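Local coordinates for protein 3-polyprenyl-4-hydroxybenzoate decarboxylase and related decarboxylases (Pelotomaculum thermopropionicum, PDB 6H6X) that catalyses the reversible, prenylated-FMN-dependent decarboxylation of 2,5-furandicarboxylic acid to 2-furoic acid, as a UbiD-family enzyme of the HmfF type, at residues Q37-C42 with P291-H296; L44-V49 with V56-A61; P118-H123 with P284-I289. The protein carries 8 engineered substitutions. One frame throughout, in Å; residues are numbered along the deposited sequence.

Contact 1 of 3, residues Q37-C42 with P291-H296; sequences QADGIC and PASREH. With 4LU (1-deoxy-5-O-phosphono-1-(3,3,4,5-tetramethyl-9,11-dioxo-2,3,8,9,10,11-hexahydro-7H-quinolino[1,8-fg]pteridin-12-ium-7-y l)-D-ribitol), chain I.
Asp-39 receives the backbone N of Arg-294 on its OD1, at 2.8 Å and with an N-H...O angle of 163°, through the syn lone pair. The Arg-294 side chain starts beside the same carboxylate: CB lies 3.3 Å from Asp-39 OD1, and CG 3.5 Å from it, while also facing Gly-40 CA. A bend at chi2 (-61°) turns the chain away, CD and NE run on extended, and the guanidinium plane stands 80° from that of the carboxylate, with no direct bond between them. Arg-294 NH1 instead donates over 3.0 Å to a water, which donates to Asp-39 OD2 and Ala-292 O; Arg-294 NH2 forms a salt bridge with Glu-376 of the second subunit. At the backbone angles of Gly-40 a side chain would collide with Asp-39 O and approach Arg-294 CG. His-296 takes the N-H of Ala-292 on ND1 in its ring plane, and 4LU C13 sits 3.9 Å above one face, displaced from the ring centre. Ser-293 OG, also hydrogen-bonded to Ile-290 O, accepts from His-296 N at 3.2 Å. This is a serine N-cap on helix 294-315, with a carboxylate from some 250 residues earlier bound at the first turn, beside the cofactor pocket.

Contact 2 of 3, residues L44-V49 with V56-A61; sequences LLFERV and VVTGLA
Leu-44 and Thr-58 face each other as a hydrogen-bonded antiparallel pair, with Leu-44 N to Thr-58 O at 3.1 Å and Thr-58 N to Leu-44 O at 3.0 Å. The Phe-46 and Val-56 pair repeats this unevenly: Phe-46 N reaches Val-56 O at 2.8 Å, whereas Val-56 N meets Phe-46 O over 3.3 Å. Between them Leu-45 and Val-57 form the non-hydrogen-bonded pair, where the CA-H of Val-57 points at Leu-44 O and that of Leu-45 at Val-56 O. The apolar contacts split over the two faces. Leu-45 CD1 lies 4.2 Å from Val-57 CB on one. On the other, Phe-46 has CG anti to the carbonyl carbon (chi1 -63°), which brings its ring edge against Val-56 O and, by CE2, to 4.0 Å from Thr-58 CG2; farther along the segment, Val-49 CG2 touches Val-56 CG2. Helix 30-38 covers the Phe-46 face and helix 5-14 reaches Val-57. The polar end of Thr-58 turns to Thr-288 O. Backbone bonds thus set the register of this hairpin, while the side chains that touch across it, hydrocarbon apart from the Thr-58 hydroxyl, offer helices greasy faces on both sides of the sheet.

Contact 3 of 3, residues P118-H123 with P284-I289; sequences PIPTHH and PVYHTI
A loop lying along a sheet-edge strand makes this contact: Pro-118, Ile-119 and Pro-120, in the loop that follows helix 113-116, cover Tyr-286 of strand 286-287. The touching parts run only 11° apart in direction, yet their nearest CA atoms stay 7.1 Å apart (Pro-118 to Tyr-286), so side chains rather than backbone bonds join them. Tyr-286 extends its ring toward the loop because chi1, -177°, sets CG opposite the main-chain nitrogen. Pro-118 CG rests 3.9 Å from Tyr-286 CB, and Pro-118 O stands 4.0 Å above one face of the ring. Pro-120 CD approaches Tyr-286 CE1 and Ile-119 CG1 approaches Tyr-286 CE2, each at 3.9 Å, both on the side of the ring plane where Pro-118 O lies. Were Tyr-286 replaced by an alanine, the two prolines would probably face a gap and Ile-119 would lose the ring it packs on.

Strand 286-287 is one of the two outermost strands, within this chain, of a four-stranded mixed sheet, parallel to strand 56-58, and Val-56 of that neighbour also packs on Pro-118 and Thr-288. Farther on, the tip of the Pro-120 ring, CG, meets Thr-288 OG1 at 3.8 Å. His-122 and Thr-288 come from opposite directions, and His-122 NE2 shares a 2.8 Å hydrogen bond with Thr-288 OG1, which lies at the imidazole edge near its plane. Pro-120 CB sits over one face of the same imidazole, 3.7 Å above its plane. Thr-288 OG1 and Ile-289 O are both also hydrogen-bonded to Thr-132 OG1 of strand 130-139, and Ile-289 itself touches the prenylated flavin.

Overall arrangement
The three contacts meet around the chain 284-296. Contacts 2 and 3, with centres 8 Å apart, share one sheet: Val-57 N lies 2.7 Å from Tyr-286 O, and Val-57 O 3.0 Å from Thr-288 N. Glu-295 of contact 1, whose centre is 12 Å from that of contact 2, ties into both. Glu-295 OE1 is 2.8 Å from Gly-59 N, and Glu-295 OE2 lies 3.0 Å from Leu-60 N and 2.8 Å from His-287 NE2, all probable hydrogen bonds. His-296 and Ile-289 line the cofactor pocket and pack on each other, whereas the side chain of Thr-58 remains about 10 Å from the prenylated flavin. Contacts 1 and 3 both reach the second subunit.

Contact 1 of 3, residues Q37-C42 with P291-H296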
loop_
_atom_site.group_PDB
_atom_site.type_symbol
_atom_site.label_atom_id
_atom_site.label_comp_id
_atom_site.label_asym_id
_atom_site.label_seq_id
_atom_site.Cartn_x
_atom_site.Cartn_y
_atom_site.Cartn_z
ATOM N N GLN B 37 -11.924 0.260 -13.304
ATOM C CA GLN B 37 -10.925 -0.807 -13.518
ATOM C C GLN B 37 -9.707 -0.302 -14.249
ATOM O O GLN B 37 -8.695 -0.951 -14.221
ATOM C CB GLN B 37 -11.523 -1.990 -14.268
ATOM C CG GLN B 37 -12.654 -2.661 -13.497
ATOM C CD GLN B 37 -13.427 -3.657 -14.314
ATOM O OE1 GLN B 37 -12.835 -4.449 -15.000
ATOM N NE2 GLN B 37 -14.738 -3.668 -14.171
ATOM N N ALA B 38 -9.789 0.841 -14.897
ATOM C CA ALA B 38 -8.598 1.416 -15.562
ATOM C C ALA B 38 -7.917 2.478 -14.710
ATOM O O ALA B 38 -6.881 2.993 -15.085
ATOM C CB ALA B 38 -9.008 1.984 -16.913
ATOM N N ASP B 39 -8.496 2.788 -13.553
ATOM C CA ASP B 39 -8.089 3.932 -12.708
ATOM C C ASP B 39 -6.591 3.838 -12.430
ATOM O O ASP B 39 -6.113 2.838 -11.950
ATOM C CB ASP B 39 -8.893 3.893 -11.380
ATOM C CG ASP B 39 -8.698 5.139 -10.491
ATOM O OD1 ASP B 39 -8.347 6.246 -10.980
ATOM O OD2 ASP B 39 -8.932 4.994 -9.270
ATOM N N GLY B 40 -5.858 4.881 -12.761
ATOM C CA GLY B 40 -4.435 4.897 -12.550
ATOM C C GLY B 40 -3.582 4.139 -13.571
ATOM O O GLY B 40 -2.346 4.238 -13.484
ATOM N N ILE B 41 -4.174 3.380 -14.513
ATOM C CA ILE B 41 -3.328 2.642 -15.486
ATOM C C ILE B 41 -3.457 3.305 -16.853
ATOM O O ILE B 41 -2.465 3.647 -17.462
ATOM C CB ILE B 41 -3.498 1.080 -15.501
ATOM C CG1 ILE B 41 -4.175 0.555 -16.790
ATOM C CG2 ILE B 41 -4.145 0.573 -14.216
ATOM C CD1 ILE B 41 -4.311 -0.965 -16.902
ATOM N N CYS B 42 -4.675 3.532 -17.308
ATOM C CA CYS B 42 -4.873 4.213 -18.565
ATOM C C CYS B 42 -6.207 4.933 -18.713
ATOM O O CYS B 42 -7.189 4.601 -18.079
ATOM C CB CYS B 42 -4.710 3.207 -19.723
ATOM S SG CYS B 42 -6.126 2.080 -19.826
ATOM N N PRO B 291 -15.930 10.358 -9.921
ATOM C CA PRO B 291 -15.550 10.832 -8.587
ATOM C C PRO B 291 -14.771 9.805 -7.785
ATOM O O PRO B 291 -14.991 8.583 -7.911
ATOM C CB PRO B 291 -16.890 11.100 -7.943
ATOM C CG PRO B 291 -17.719 11.561 -9.091
ATOM C CD PRO B 291 -17.382 10.560 -10.154
ATOM N N ALA B 292 -13.861 10.314 -6.983
ATOM C CA ALA B 292 -12.858 9.546 -6.275
ATOM C C ALA B 292 -11.871 8.692 -7.091
ATOM O O ALA B 292 -11.147 7.869 -6.525
ATOM C CB ALA B 292 -13.544 8.692 -5.205
ATOM N N SER B 293 -11.785 8.899 -8.397
ATOM C CA SER B 293 -10.711 8.320 -9.210
ATOM C C SER B 293 -9.399 9.068 -8.940
ATOM O O SER B 293 -9.377 10.139 -8.337
ATOM C CB SER B 293 -11.041 8.442 -10.713
ATOM O OG SER B 293 -11.092 9.796 -11.102
ATOM N N ARG B 294 -8.310 8.502 -9.406
ATOM C CA ARG B 294 -6.982 9.139 -9.343
ATOM C C ARG B 294 -6.955 10.471 -10.030
ATOM O O ARG B 294 -6.362 11.409 -9.522
ATOM C CB ARG B 294 -5.901 8.212 -9.908
ATOM C CG ARG B 294 -5.571 6.995 -9.025
ATOM C CD ARG B 294 -5.067 7.489 -7.694
ATOM N NE ARG B 294 -4.338 6.443 -6.966
ATOM C CZ ARG B 294 -4.847 5.668 -6.014
ATOM N NH1 ARG B 294 -6.155 5.758 -5.590
ATOM N NH2 ARG B 294 -4.017 4.816 -5.432
ATOM N N GLU B 295 -7.681 10.580 -11.140
ATOM C CA GLU B 295 -7.801 11.828 -11.857
ATOM C C GLU B 295 -8.488 12.882 -10.977
ATOM O O GLU B 295 -8.037 14.031 -10.912
ATOM C CB GLU B 295 -8.569 11.590 -13.161
ATOM C CG GLU B 295 -8.828 12.783 -14.057
ATOM C CD GLU B 295 -9.722 12.452 -15.309
ATOM O OE1 GLU B 295 -10.628 11.554 -15.272
ATOM O OE2 GLU B 295 -9.517 13.132 -16.366
ATOM N N HIS B 296 -9.586 12.512 -10.339
ATOM C CA HIS B 296 -10.273 13.424 -9.451
ATOM C C HIS B 296 -9.368 13.824 -8.279
ATOM O O HIS B 296 -9.188 14.996 -8.023
ATOM C CB HIS B 296 -11.546 12.794 -8.922
ATOM C CG HIS B 296 -12.355 13.679 -8.040
ATOM N ND1 HIS B 296 -13.306 13.185 -7.185
ATOM C CD2 HIS B 296 -12.335 15.014 -7.844
ATOM C CE1 HIS B 296 -13.894 14.184 -6.547
ATOM N NE2 HIS B 296 -13.308 15.307 -6.917
HETATM C C9 4LU I . -13.245 19.908 -7.968
HETATM C C8 4LU I . -13.002 18.845 -8.888
HETATM C C7 4LU I . -13.979 17.901 -9.223
HETATM C C10 4LU I . -16.060 21.422 -5.987
HETATM C C6 4LU I . -15.250 17.879 -8.392
HETATM N N3 4LU I . -18.685 22.316 -5.676
HETATM C C2 4LU I . -17.637 23.096 -5.259
HETATM C C13 4LU I . -16.408 15.588 -9.307
HETATM C C5 4LU I . -16.468 16.938 -8.620
HETATM C C1 4LU I . -17.585 18.061 -6.737
HETATM O O2 4LU I . -17.870 24.232 -4.740
HETATM N N1 4LU I . -16.352 22.660 -5.424
HETATM C C4 4LU I . -18.506 21.086 -6.244
HETATM O O4 4LU I . -19.494 20.409 -6.629
HETATM C C4A 4LU I . -17.103 20.571 -6.421
HETATM N N5 4LU I . -16.813 19.311 -7.042
HETATM C C3 4LU I . -17.653 17.178 -7.750
HETATM C C12 4LU I . -17.126 17.675 -9.823
HETATM C C5A 4LU I . -15.523 19.075 -7.590
HETATM C C7M 4LU I . -13.667 16.774 -10.206
HETATM C C8M 4LU I . -11.637 18.855 -9.522
HETATM C C9A 4LU I . -14.454 20.058 -7.256
HETATM N N10 4LU I . -14.721 20.998 -6.188
HETATM C "C1'" 4LU I . -13.674 21.877 -5.671
HETATM C "C2'" 4LU I . -13.463 23.233 -6.384
HETATM O "O2'" 4LU I . -13.475 23.139 -7.812
HETATM C "C3'" 4LU I . -12.098 23.761 -5.973
HETATM O "O3'" 4LU I . -11.976 23.707 -4.549
HETATM C "C4'" 4LU I . -11.836 25.168 -6.520
HETATM O "O4'" 4LU I . -10.424 25.540 -6.556
HETATM C "C5'" 4LU I . -12.551 26.294 -5.793
HETATM O "O5'" 4LU I . -12.085 27.432 -6.549
HETATM P P 4LU I . -12.160 28.960 -5.999
HETATM O O2P 4LU I . -11.784 29.879 -7.175
HETATM O O3P 4LU I . -13.649 29.191 -5.608
HETATM O O1P 4LU I . -11.133 29.004 -4.866
HETATM O O HOH W 1 -8.829 6.457 -6.706
#

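Contact 2 of 3, residues L44-V49 with V56-A61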
loop_
_atom_site.group_PDB
_atom_site.type_symbol
_atom_site.label_atom_id
_atom_site.label_comp_id
_atom_site.label_asym_id
_atom_site.label_seq_id
_atom_site.Cartn_x
_atom_site.Cartn_y
_atom_site.Cartn_z
ATOM N N LEU B 44 -9.499 5.864 -20.873
ATOM C CA LEU B 44 -10.382 5.133 -21.726
ATOM C C LEU B 44 -11.248 6.076 -22.562
ATOM O O LEU B 44 -11.904 7.002 -22.033
ATOM C CB LEU B 44 -11.301 4.245 -20.909
ATOM C CG LEU B 44 -10.724 3.114 -20.102
ATOM C CD1 LEU B 44 -11.856 2.481 -19.292
ATOM C CD2 LEU B 44 -10.103 2.090 -21.014
ATOM N N LEU B 45 -11.284 5.792 -23.863
ATOM C CA LEU B 45 -12.126 6.490 -24.813
ATOM C C LEU B 45 -13.242 5.547 -25.270
ATOM O O LEU B 45 -12.992 4.581 -25.967
ATOM C CB LEU B 45 -11.250 6.963 -25.980
ATOM C CG LEU B 45 -11.936 7.600 -27.183
ATOM C CD1 LEU B 45 -12.843 8.754 -26.856
ATOM C CD2 LEU B 45 -10.827 8.102 -28.106
ATOM N N PHE B 46 -14.472 5.832 -24.862
ATOM C CA PHE B 46 -15.623 5.039 -25.201
ATOM C C PHE B 46 -16.244 5.470 -26.538
ATOM O O PHE B 46 -17.055 6.440 -26.574
ATOM C CB PHE B 46 -16.672 5.115 -24.097
ATOM C CG PHE B 46 -16.199 4.543 -22.773
ATOM C CD1 PHE B 46 -16.303 3.180 -22.502
ATOM C CD2 PHE B 46 -15.674 5.373 -21.781
ATOM C CE1 PHE B 46 -15.882 2.655 -21.281
ATOM C CE2 PHE B 46 -15.264 4.856 -20.560
ATOM C CZ PHE B 46 -15.373 3.497 -20.302
ATOM N N GLU B 47 -15.904 4.729 -27.609
ATOM C CA GLU B 47 -16.290 5.089 -28.988
ATOM C C GLU B 47 -17.741 4.881 -29.319
ATOM O O GLU B 47 -18.216 5.472 -30.277
ATOM C CB GLU B 47 -15.434 4.373 -30.029
ATOM C CG GLU B 47 -13.943 4.641 -29.886
ATOM C CD GLU B 47 -13.135 4.360 -31.155
ATOM O OE1 GLU B 47 -13.045 3.184 -31.580
ATOM O OE2 GLU B 47 -12.524 5.329 -31.698
ATOM N N ARG B 48 -18.464 4.102 -28.521
ATOM C CA ARG B 48 -19.888 3.883 -28.737
ATOM C C ARG B 48 -20.623 3.893 -27.424
ATOM O O ARG B 48 -20.508 2.951 -26.630
ATOM C CB ARG B 48 -20.127 2.547 -29.464
ATOM N N VAL B 49 -21.392 4.948 -27.205
ATOM C CA VAL B 49 -22.166 5.105 -26.010
ATOM C C VAL B 49 -23.618 5.038 -26.410
ATOM O O VAL B 49 -24.073 5.776 -27.270
ATOM C CB VAL B 49 -21.833 6.434 -25.281
ATOM C CG1 VAL B 49 -22.737 6.635 -24.081
ATOM C CG2 VAL B 49 -20.360 6.442 -24.874
ATOM N N VAL B 56 -17.023 9.356 -25.122
ATOM C CA VAL B 56 -16.755 9.819 -23.762
ATOM C C VAL B 56 -15.345 9.432 -23.433
ATOM O O VAL B 56 -14.939 8.316 -23.724
ATOM C CB VAL B 56 -17.720 9.221 -22.763
ATOM C CG1 VAL B 56 -17.279 9.512 -21.324
ATOM C CG2 VAL B 56 -19.112 9.791 -22.997
ATOM N N VAL B 57 -14.556 10.365 -22.884
ATOM C CA VAL B 57 -13.205 10.034 -22.451
ATOM C C VAL B 57 -13.150 10.212 -20.910
ATOM O O VAL B 57 -13.824 11.068 -20.326
ATOM C CB VAL B 57 -12.149 10.822 -23.238
ATOM C CG1 VAL B 57 -12.136 12.302 -22.871
ATOM C CG2 VAL B 57 -10.779 10.267 -23.055
ATOM N N THR B 58 -12.408 9.340 -20.251
ATOM C CA THR B 58 -12.197 9.455 -18.809
ATOM C C THR B 58 -10.751 9.095 -18.467
ATOM O O THR B 58 -10.109 8.388 -19.219
ATOM C CB THR B 58 -13.218 8.659 -17.992
ATOM O OG1 THR B 58 -13.121 9.021 -16.592
ATOM C CG2 THR B 58 -13.030 7.180 -18.178
ATOM N N GLY B 59 -10.238 9.677 -17.376
ATOM C CA GLY B 59 -8.926 9.327 -16.845
ATOM C C GLY B 59 -7.792 9.908 -17.688
ATOM O O GLY B 59 -6.861 9.195 -18.026
ATOM N N LEU B 60 -7.855 11.205 -17.980
ATOM C CA LEU B 60 -6.825 11.908 -18.797
ATOM C C LEU B 60 -5.460 11.912 -18.203
ATOM O O LEU B 60 -4.452 11.882 -18.931
ATOM C CB LEU B 60 -7.210 13.372 -19.072
ATOM C CG LEU B 60 -8.531 13.566 -19.819
ATOM C CD1 LEU B 60 -8.760 15.030 -20.058
ATOM C CD2 LEU B 60 -8.516 12.803 -21.125
ATOM N N ALA B 61 -5.412 11.942 -16.882
ATOM C CA ALA B 61 -4.156 11.821 -16.156
ATOM C C ALA B 61 -4.473 11.241 -14.784
ATOM O O ALA B 61 -5.330 11.764 -14.085
ATOM C CB ALA B 61 -3.517 13.204 -16.007
#

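Contact 3 of 3, residues P118-H123 with P284-I289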
loop_
_atom_site.group_PDB
_atom_site.type_symbol
_atom_site.label_atom_id
_atom_site.label_comp_id
_atom_site.label_asym_id
_atom_site.label_seq_id
_atom_site.Cartn_x
_atom_site.Cartn_y
_atom_site.Cartn_z
ATOM N N PRO B 118 -23.660 12.672 -23.932
ATOM C CA PRO B 118 -23.666 11.428 -23.187
ATOM C C PRO B 118 -23.220 11.647 -21.722
ATOM O O PRO B 118 -22.201 11.168 -21.325
ATOM C CB PRO B 118 -22.656 10.589 -23.955
ATOM C CG PRO B 118 -21.650 11.602 -24.435
ATOM C CD PRO B 118 -22.477 12.790 -24.801
ATOM N N ILE B 119 -24.031 12.333 -20.944
ATOM C CA ILE B 119 -23.666 12.689 -19.613
ATOM C C ILE B 119 -23.926 11.463 -18.758
ATOM O O ILE B 119 -25.075 11.070 -18.612
ATOM C CB ILE B 119 -24.464 13.891 -19.116
ATOM C CG1 ILE B 119 -24.194 15.080 -20.030
ATOM C CG2 ILE B 119 -24.125 14.226 -17.666
ATOM C CD1 ILE B 119 -25.134 16.213 -19.843
ATOM N N PRO B 120 -22.867 10.895 -18.132
ATOM C CA PRO B 120 -23.013 9.656 -17.373
ATOM C C PRO B 120 -23.722 9.775 -16.062
ATOM O O PRO B 120 -23.803 10.861 -15.488
ATOM C CB PRO B 120 -21.557 9.234 -17.098
ATOM C CG PRO B 120 -20.699 10.086 -17.991
ATOM C CD PRO B 120 -21.468 11.361 -18.091
ATOM N N THR B 121 -24.202 8.636 -15.583
ATOM C CA THR B 121 -24.640 8.461 -14.190
ATOM C C THR B 121 -23.556 7.604 -13.546
ATOM O O THR B 121 -23.187 6.539 -14.076
ATOM C CB THR B 121 -26.038 7.819 -14.164
ATOM O OG1 THR B 121 -26.903 8.597 -15.004
ATOM C CG2 THR B 121 -26.619 7.822 -12.806
ATOM N N HIS B 122 -22.946 8.095 -12.464
ATOM C CA HIS B 122 -21.670 7.520 -12.036
ATOM C C HIS B 122 -21.802 6.391 -10.971
ATOM O O HIS B 122 -21.341 5.268 -11.189
ATOM C CB HIS B 122 -20.736 8.633 -11.569
ATOM C CG HIS B 122 -20.304 9.544 -12.669
ATOM N ND1 HIS B 122 -21.005 10.680 -13.017
ATOM C CD2 HIS B 122 -19.268 9.458 -13.535
ATOM C CE1 HIS B 122 -20.404 11.261 -14.044
ATOM N NE2 HIS B 122 -19.351 10.539 -14.377
ATOM N N HIS B 123 -22.378 6.722 -9.824
ATOM C CA HIS B 123 -22.509 5.814 -8.688
ATOM C C HIS B 123 -23.978 5.539 -8.359
ATOM O O HIS B 123 -24.837 6.347 -8.671
ATOM C CB HIS B 123 -21.792 6.425 -7.482
ATOM C CG HIS B 123 -20.297 6.459 -7.648
ATOM N ND1 HIS B 123 -19.633 7.591 -8.064
ATOM C CD2 HIS B 123 -19.348 5.494 -7.509
ATOM C CE1 HIS B 123 -18.327 7.349 -8.094
ATOM N NE2 HIS B 123 -18.132 6.075 -7.800
ATOM N N PRO B 284 -17.747 16.424 -31.242
ATOM C CA PRO B 284 -17.010 16.630 -29.985
ATOM C C PRO B 284 -16.715 15.343 -29.200
ATOM O O PRO B 284 -17.385 14.324 -29.380
ATOM C CB PRO B 284 -17.960 17.498 -29.187
ATOM C CG PRO B 284 -19.311 17.116 -29.633
ATOM C CD PRO B 284 -19.185 16.701 -31.089
ATOM N N VAL B 285 -15.718 15.407 -28.324
ATOM C CA VAL B 285 -15.463 14.379 -27.309
ATOM C C VAL B 285 -15.929 14.889 -25.956
ATOM O O VAL B 285 -15.520 15.948 -25.544
ATOM C CB VAL B 285 -13.984 14.040 -27.211
ATOM C CG1 VAL B 285 -13.784 12.795 -26.391
ATOM C CG2 VAL B 285 -13.407 13.843 -28.599
ATOM N N TYR B 286 -16.780 14.124 -25.274
ATOM C CA TYR B 286 -17.251 14.475 -23.965
ATOM C C TYR B 286 -16.278 13.875 -22.897
ATOM O O TYR B 286 -15.965 12.694 -22.954
ATOM C CB TYR B 286 -18.663 13.997 -23.759
ATOM C CG TYR B 286 -19.230 14.401 -22.405
ATOM C CD1 TYR B 286 -18.976 13.634 -21.259
ATOM C CD2 TYR B 286 -19.983 15.559 -22.241
ATOM C CE1 TYR B 286 -19.451 14.020 -20.022
ATOM C CE2 TYR B 286 -20.469 15.926 -20.993
ATOM C CZ TYR B 286 -20.179 15.142 -19.902
ATOM O OH TYR B 286 -20.663 15.506 -18.658
ATOM N N HIS B 287 -15.840 14.691 -21.940
ATOM C CA HIS B 287 -14.908 14.249 -20.876
ATOM C C HIS B 287 -15.692 14.141 -19.562
ATOM O O HIS B 287 -16.446 15.049 -19.176
ATOM C CB HIS B 287 -13.781 15.237 -20.756
ATOM C CG HIS B 287 -12.858 14.983 -19.619
ATOM N ND1 HIS B 287 -12.241 16.003 -18.946
ATOM C CD2 HIS B 287 -12.432 13.842 -19.047
ATOM C CE1 HIS B 287 -11.426 15.496 -18.042
ATOM N NE2 HIS B 287 -11.527 14.186 -18.085
ATOM N N THR B 288 -15.582 12.988 -18.899
ATOM C CA THR B 288 -16.121 12.889 -17.557
ATOM C C THR B 288 -15.016 12.542 -16.565
ATOM O O THR B 288 -14.030 11.891 -16.938
ATOM C CB THR B 288 -17.279 11.896 -17.483
ATOM O OG1 THR B 288 -17.985 12.153 -16.270
ATOM C CG2 THR B 288 -16.807 10.423 -17.557
ATOM N N ILE B 289 -15.170 13.022 -15.338
ATOM C CA ILE B 289 -14.250 12.651 -14.260
ATOM C C ILE B 289 -15.068 11.780 -13.331
ATOM O O ILE B 289 -16.128 12.185 -12.863
ATOM C CB ILE B 289 -13.713 13.892 -13.540
ATOM C CG1 ILE B 289 -12.657 14.606 -14.417
ATOM C CG2 ILE B 289 -13.091 13.528 -12.217
ATOM C CD1 ILE B 289 -12.407 16.056 -13.960
#